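Local coordinates for endoglucanase (Clostridium thermocellum, PDB 2E4T), which hydrolyses internal beta-1,4-glucosidic bonds of cellulose, and probably of xyloglucan, here in its family 44 glycoside hydrolase module, at residues A225-Y238 against K274-P286. Residues are numbered along the deposited sequence; the frame is centred on the assembly and turned at random.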
loop_
_atom_site.group_PDB
_atom_site.type_symbol
_atom_site.label_atom_id
_atom_site.label_comp_id
_atom_site.label_asym_id
_atom_site.label_seq_id
_atom_site.Cartn_x
_atom_site.Cartn_y
_atom_site.Cartn_z
ATOM N N ALA A 225 -10.767 -2.780 15.326
ATOM C CA ALA A 225 -9.869 -3.161 14.229
ATOM C C ALA A 225 -10.485 -2.766 12.890
ATOM O O ALA A 225 -11.708 -2.871 12.704
ATOM C CB ALA A 225 -9.628 -4.667 14.291
ATOM N N GLU A 226 -9.622 -2.365 11.966
ATOM C CA GLU A 226 -10.072 -1.985 10.623
ATOM C C GLU A 226 -9.959 -3.177 9.693
ATOM O O GLU A 226 -8.906 -3.844 9.672
ATOM C CB GLU A 226 -9.220 -0.816 10.114
ATOM C CG GLU A 226 -9.594 0.452 10.833
ATOM C CD GLU A 226 -8.788 1.670 10.411
ATOM O OE1 GLU A 226 -7.557 1.572 10.217
ATOM O OE2 GLU A 226 -9.391 2.736 10.265
ATOM N N ILE A 227 -11.018 -3.391 8.914
ATOM C CA ILE A 227 -11.035 -4.462 7.915
ATOM C C ILE A 227 -10.770 -3.881 6.542
ATOM O O ILE A 227 -11.421 -2.919 6.083
ATOM C CB ILE A 227 -12.429 -5.182 7.964
ATOM C CG1 ILE A 227 -12.551 -5.998 9.242
ATOM C CG2 ILE A 227 -12.638 -6.019 6.701
ATOM C CD1 ILE A 227 -11.672 -7.325 9.205
ATOM N N PHE A 228 -9.781 -4.511 5.871
ATOM C CA PHE A 228 -9.319 -4.146 4.542
ATOM C C PHE A 228 -9.730 -5.238 3.546
ATOM O O PHE A 228 -9.528 -6.437 3.818
ATOM C CB PHE A 228 -7.760 -4.114 4.516
ATOM C CG PHE A 228 -7.108 -2.965 5.235
ATOM C CD1 PHE A 228 -7.292 -2.753 6.597
ATOM C CD2 PHE A 228 -6.261 -2.107 4.535
ATOM C CE1 PHE A 228 -6.645 -1.714 7.253
ATOM C CE2 PHE A 228 -5.595 -1.077 5.199
ATOM C CZ PHE A 228 -5.806 -0.874 6.574
ATOM N N GLY A 229 -10.238 -4.824 2.385
ATOM C CA GLY A 229 -10.468 -5.771 1.320
ATOM C C GLY A 229 -10.823 -5.013 0.059
ATOM O O GLY A 229 -11.126 -3.812 0.118
ATOM N N PRO A 230 -10.768 -5.691 -1.101
ATOM C CA PRO A 230 -10.520 -7.122 -1.260
ATOM C C PRO A 230 -9.081 -7.527 -1.573
ATOM O O PRO A 230 -8.840 -8.696 -1.867
ATOM C CB PRO A 230 -11.505 -7.557 -2.408
ATOM C CG PRO A 230 -12.081 -6.260 -2.970
ATOM C CD PRO A 230 -11.241 -5.105 -2.366
ATOM N N ALA A 231 -8.137 -6.556 -1.539
ATOM C CA ALA A 231 -6.721 -6.858 -1.860
ATOM C C ALA A 231 -6.616 -7.369 -3.305
ATOM O O ALA A 231 -5.912 -8.342 -3.613
ATOM C CB ALA A 231 -6.077 -7.801 -0.862
ATOM N N LEU A 232 -7.323 -6.675 -4.211
ATOM C CA LEU A 232 -7.383 -7.092 -5.619
ATOM C C LEU A 232 -6.050 -6.921 -6.317
ATOM O O LEU A 232 -5.332 -5.899 -6.113
ATOM C CB LEU A 232 -8.470 -6.289 -6.349
ATOM C CG LEU A 232 -9.876 -6.451 -5.813
ATOM C CD1 LEU A 232 -10.816 -5.541 -6.596
ATOM C CD2 LEU A 232 -10.360 -7.906 -5.889
ATOM N N TYR A 233 -5.716 -7.854 -7.215
ATOM C CA TYR A 233 -4.365 -7.885 -7.726
ATOM C C TYR A 233 -4.060 -6.751 -8.731
ATOM O O TYR A 233 -2.884 -6.367 -8.913
ATOM C CB TYR A 233 -4.033 -9.240 -8.401
ATOM C CG TYR A 233 -4.484 -9.370 -9.835
ATOM C CD1 TYR A 233 -3.629 -9.013 -10.871
ATOM C CD2 TYR A 233 -5.731 -9.859 -10.143
ATOM C CE1 TYR A 233 -4.012 -9.126 -12.219
ATOM C CE2 TYR A 233 -6.135 -9.970 -11.475
ATOM C CZ TYR A 233 -5.269 -9.615 -12.488
ATOM O OH TYR A 233 -5.599 -9.713 -13.832
ATOM N N GLY A 234 -5.082 -6.283 -9.431
ATOM C CA GLY A 234 -4.845 -5.357 -10.534
ATOM C C GLY A 234 -6.154 -5.098 -11.253
ATOM O O GLY A 234 -7.219 -5.607 -10.869
ATOM N N PHE A 235 -6.051 -4.282 -12.310
ATOM C CA PHE A 235 -7.226 -3.671 -12.897
ATOM C C PHE A 235 -8.289 -4.687 -13.332
ATOM O O PHE A 235 -9.486 -4.414 -13.142
ATOM C CB PHE A 235 -6.811 -2.773 -14.081
ATOM C CG PHE A 235 -7.955 -1.954 -14.553
ATOM C CD1 PHE A 235 -8.199 -0.696 -13.997
ATOM C CD2 PHE A 235 -8.881 -2.465 -15.493
ATOM C CE1 PHE A 235 -9.307 0.050 -14.365
ATOM C CE2 PHE A 235 -10.024 -1.730 -15.818
ATOM C CZ PHE A 235 -10.202 -0.488 -15.241
ATOM N N ALA A 236 -7.915 -5.799 -13.967
ATOM C CA ALA A 236 -8.971 -6.718 -14.413
ATOM C C ALA A 236 -9.798 -7.267 -13.241
ATOM O O ALA A 236 -10.979 -7.584 -13.410
ATOM C CB ALA A 236 -8.397 -7.865 -15.246
ATOM N N ALA A 237 -9.185 -7.400 -12.064
ATOM C CA ALA A 237 -9.954 -7.756 -10.882
ATOM C C ALA A 237 -10.845 -6.604 -10.401
ATOM O O ALA A 237 -11.979 -6.824 -9.959
ATOM C CB ALA A 237 -9.049 -8.256 -9.761
ATOM N N TYR A 238 -10.318 -5.360 -10.469
ATOM C CA TYR A 238 -11.165 -4.196 -10.151
ATOM C C TYR A 238 -12.411 -4.198 -11.041
ATOM O O TYR A 238 -13.508 -3.819 -10.607
ATOM C CB TYR A 238 -10.468 -2.853 -10.428
ATOM C CG TYR A 238 -9.168 -2.519 -9.734
ATOM C CD1 TYR A 238 -8.373 -3.421 -9.025
ATOM C CD2 TYR A 238 -8.673 -1.212 -9.911
ATOM C CE1 TYR A 238 -7.121 -3.059 -8.571
ATOM C CE2 TYR A 238 -7.434 -0.841 -9.431
ATOM C CZ TYR A 238 -6.630 -1.745 -8.770
ATOM O OH TYR A 238 -5.393 -1.346 -8.368
ATOM N N LYS A 274 -23.336 -2.032 11.842
ATOM C CA LYS A 274 -22.030 -1.435 12.054
ATOM C C LYS A 274 -21.212 -1.589 10.775
ATOM O O LYS A 274 -21.491 -2.460 9.956
ATOM C CB LYS A 274 -21.250 -2.071 13.190
ATOM C CG LYS A 274 -20.889 -3.459 12.987
ATOM C CD LYS A 274 -20.500 -3.901 14.383
ATOM C CE LYS A 274 -20.082 -5.302 14.268
ATOM N NZ LYS A 274 -20.051 -6.028 15.609
ATOM N N ARG A 275 -20.181 -0.749 10.640
ATOM C CA ARG A 275 -19.347 -0.785 9.471
ATOM C C ARG A 275 -18.550 -2.085 9.415
ATOM O O ARG A 275 -17.808 -2.416 10.360
ATOM C CB ARG A 275 -18.401 0.415 9.508
ATOM C CG ARG A 275 -17.345 0.387 8.403
ATOM C CD ARG A 275 -16.543 1.729 8.370
ATOM N NE ARG A 275 -17.329 2.838 7.831
ATOM C CZ ARG A 275 -17.413 3.123 6.527
ATOM N NH1 ARG A 275 -16.844 2.317 5.597
ATOM N NH2 ARG A 275 -18.062 4.234 6.156
ATOM N N LEU A 276 -18.622 -2.790 8.278
ATOM C CA LEU A 276 -17.909 -4.053 8.125
ATOM C C LEU A 276 -16.742 -3.942 7.146
ATOM O O LEU A 276 -15.904 -4.865 7.082
ATOM C CB LEU A 276 -18.856 -5.183 7.650
ATOM C CG LEU A 276 -19.946 -5.494 8.671
ATOM C CD1 LEU A 276 -20.867 -6.564 8.084
ATOM C CD2 LEU A 276 -19.393 -5.983 10.000
ATOM N N LEU A 277 -16.670 -2.877 6.344
ATOM C CA LEU A 277 -15.518 -2.624 5.479
ATOM C C LEU A 277 -14.981 -1.252 5.885
ATOM O O LEU A 277 -15.703 -0.260 5.741
ATOM C CB LEU A 277 -15.912 -2.571 4.015
ATOM C CG LEU A 277 -14.782 -2.253 3.034
ATOM C CD1 LEU A 277 -13.721 -3.366 2.998
ATOM C CD2 LEU A 277 -15.302 -1.908 1.685
ATOM N N ASP A 278 -13.735 -1.212 6.366
ATOM C CA ASP A 278 -13.137 0.071 6.720
ATOM C C ASP A 278 -12.315 0.664 5.584
ATOM O O ASP A 278 -12.280 1.904 5.428
ATOM C CB ASP A 278 -12.285 -0.069 7.970
ATOM C CG ASP A 278 -13.142 -0.442 9.151
ATOM O OD1 ASP A 278 -13.777 0.488 9.724
ATOM O OD2 ASP A 278 -13.208 -1.651 9.479
ATOM N N VAL A 279 -11.634 -0.194 4.824
ATOM C CA VAL A 279 -10.657 0.261 3.859
ATOM C C VAL A 279 -10.775 -0.579 2.583
ATOM O O VAL A 279 -10.620 -1.797 2.624
ATOM C CB VAL A 279 -9.216 0.164 4.398
ATOM C CG1 VAL A 279 -8.274 0.874 3.453
ATOM C CG2 VAL A 279 -9.098 0.730 5.811
ATOM N N LEU A 280 -11.076 0.094 1.469
ATOM C CA LEU A 280 -11.001 -0.512 0.138
ATOM C C LEU A 280 -9.518 -0.652 -0.206
ATOM O O LEU A 280 -8.791 0.332 -0.186
ATOM C CB LEU A 280 -11.720 0.388 -0.869
ATOM C CG LEU A 280 -11.718 -0.141 -2.297
ATOM C CD1 LEU A 280 -12.614 -1.376 -2.419
ATOM C CD2 LEU A 280 -12.202 0.941 -3.267
ATOM N N ASP A 281 -9.106 -1.892 -0.495
ATOM C CA ASP A 281 -7.676 -2.267 -0.571
ATOM C C ASP A 281 -7.410 -2.879 -1.929
ATOM O O ASP A 281 -8.063 -3.890 -2.306
ATOM C CB ASP A 281 -7.495 -3.365 0.549
ATOM C CG ASP A 281 -6.157 -4.021 0.580
ATOM O OD1 ASP A 281 -5.435 -3.977 -0.447
ATOM O OD2 ASP A 281 -5.826 -4.555 1.674
ATOM N N VAL A 282 -6.508 -2.262 -2.696
ATOM C CA VAL A 282 -6.167 -2.778 -4.002
ATOM C C VAL A 282 -4.624 -2.783 -4.160
ATOM O O VAL A 282 -3.890 -2.076 -3.457
ATOM C CB VAL A 282 -6.799 -1.973 -5.161
ATOM C CG1 VAL A 282 -8.324 -2.049 -5.107
ATOM C CG2 VAL A 282 -6.310 -0.498 -5.136
ATOM N N HIS A 283 -4.189 -3.601 -5.129
ATOM C CA HIS A 283 -2.794 -3.649 -5.552
ATOM C C HIS A 283 -2.713 -2.972 -6.914
ATOM O O HIS A 283 -3.568 -3.193 -7.784
ATOM C CB HIS A 283 -2.312 -5.084 -5.678
ATOM C CG HIS A 283 -2.400 -5.829 -4.392
ATOM N ND1 HIS A 283 -2.663 -5.347 -3.140
ATOM C CD2 HIS A 283 -2.225 -7.183 -4.235
ATOM C CE1 HIS A 283 -2.622 -6.387 -2.267
ATOM N NE2 HIS A 283 -2.373 -7.511 -2.928
ATOM N N TRP A 284 -1.662 -2.143 -7.107
ATOM C CA TRP A 284 -1.506 -1.381 -8.335
ATOM C C TRP A 284 -0.035 -1.458 -8.761
ATOM O O TRP A 284 0.808 -0.699 -8.288
ATOM C CB TRP A 284 -1.944 0.099 -8.162
ATOM C CG TRP A 284 -1.798 0.942 -9.358
ATOM C CD1 TRP A 284 -0.782 1.841 -9.623
ATOM C CD2 TRP A 284 -2.708 1.034 -10.496
ATOM N NE1 TRP A 284 -1.034 2.492 -10.841
ATOM C CE2 TRP A 284 -2.203 2.031 -11.376
ATOM C CE3 TRP A 284 -3.909 0.418 -10.823
ATOM C CZ2 TRP A 284 -2.869 2.387 -12.569
ATOM C CZ3 TRP A 284 -4.562 0.793 -12.021
ATOM C CH2 TRP A 284 -4.011 1.773 -12.857
ATOM N N TYR A 285 0.243 -2.408 -9.661
ATOM C CA TYR A 285 1.535 -2.469 -10.329
ATOM C C TYR A 285 1.324 -1.814 -11.663
ATOM O O TYR A 285 0.544 -2.302 -12.486
ATOM C CB TYR A 285 2.021 -3.907 -10.480
ATOM C CG TYR A 285 2.376 -4.522 -9.139
ATOM C CD1 TYR A 285 3.612 -4.297 -8.567
ATOM C CD2 TYR A 285 1.480 -5.343 -8.465
ATOM C CE1 TYR A 285 3.946 -4.877 -7.348
ATOM C CE2 TYR A 285 1.787 -5.938 -7.267
ATOM C CZ TYR A 285 3.055 -5.726 -6.699
ATOM O OH TYR A 285 3.472 -6.353 -5.570
ATOM N N PRO A 286 1.957 -0.642 -11.922
ATOM C CA PRO A 286 1.685 0.079 -13.162
ATOM C C PRO A 286 1.880 -0.811 -14.376
ATOM O O PRO A 286 2.898 -1.524 -14.466
ATOM C CB PRO A 286 2.709 1.229 -13.131
ATOM C CG PRO A 286 2.928 1.414 -11.718
ATOM C CD PRO A 286 2.886 0.088 -11.042
HETATM O O HOH W 1 -1.631 -4.455 -10.607
#
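Ile227 O takes two backbone N-H groups, from Asp278 N at 2.9 Å and Val279 N at 3.0 Å, where strands 226-232 and 279-284 start to run together in parallel. Asp278 answers with its side chain: chi1 of -64° sets CG beside its own backbone N, and OD2 receives Ile227 N at 2.9 Å on its anti side, in a nearly straight bond. Lys219 makes a salt bridge to the same oxygen. Next along, Gly229 N donates to Val279 O, while Val279 CG2 sits over the face of the Phe228 ring, 3.7 Å from its centroid, in a CH-pi contact. Asp281 OD2 lies at that ring's edge, and OD1 is hydrogen-bonded to Thr358 OG1.

A beta bulge follows the cis peptide before Pro230. Asp281 O there meets Ala231 N and, more distantly, Leu232 N, both weakly, before His283 N restores pairing with Leu232 O at 2.7 Å. From the helix just beyond, Tyr238 OH donates to His283 O at 2.7 Å, approaching from above the carbonyl plane. Val282 CG1 covers one face of the tyrosine ring, and Phe235 CA the other.

These are neighbouring strands of the parallel TIM-barrel sheet, joined by a right-handed beta-alpha-beta crossover through helix 257-272. Strands 180-183 and 354-360 flank the pair, and helix 204-221 packs against Ile227 and Leu276.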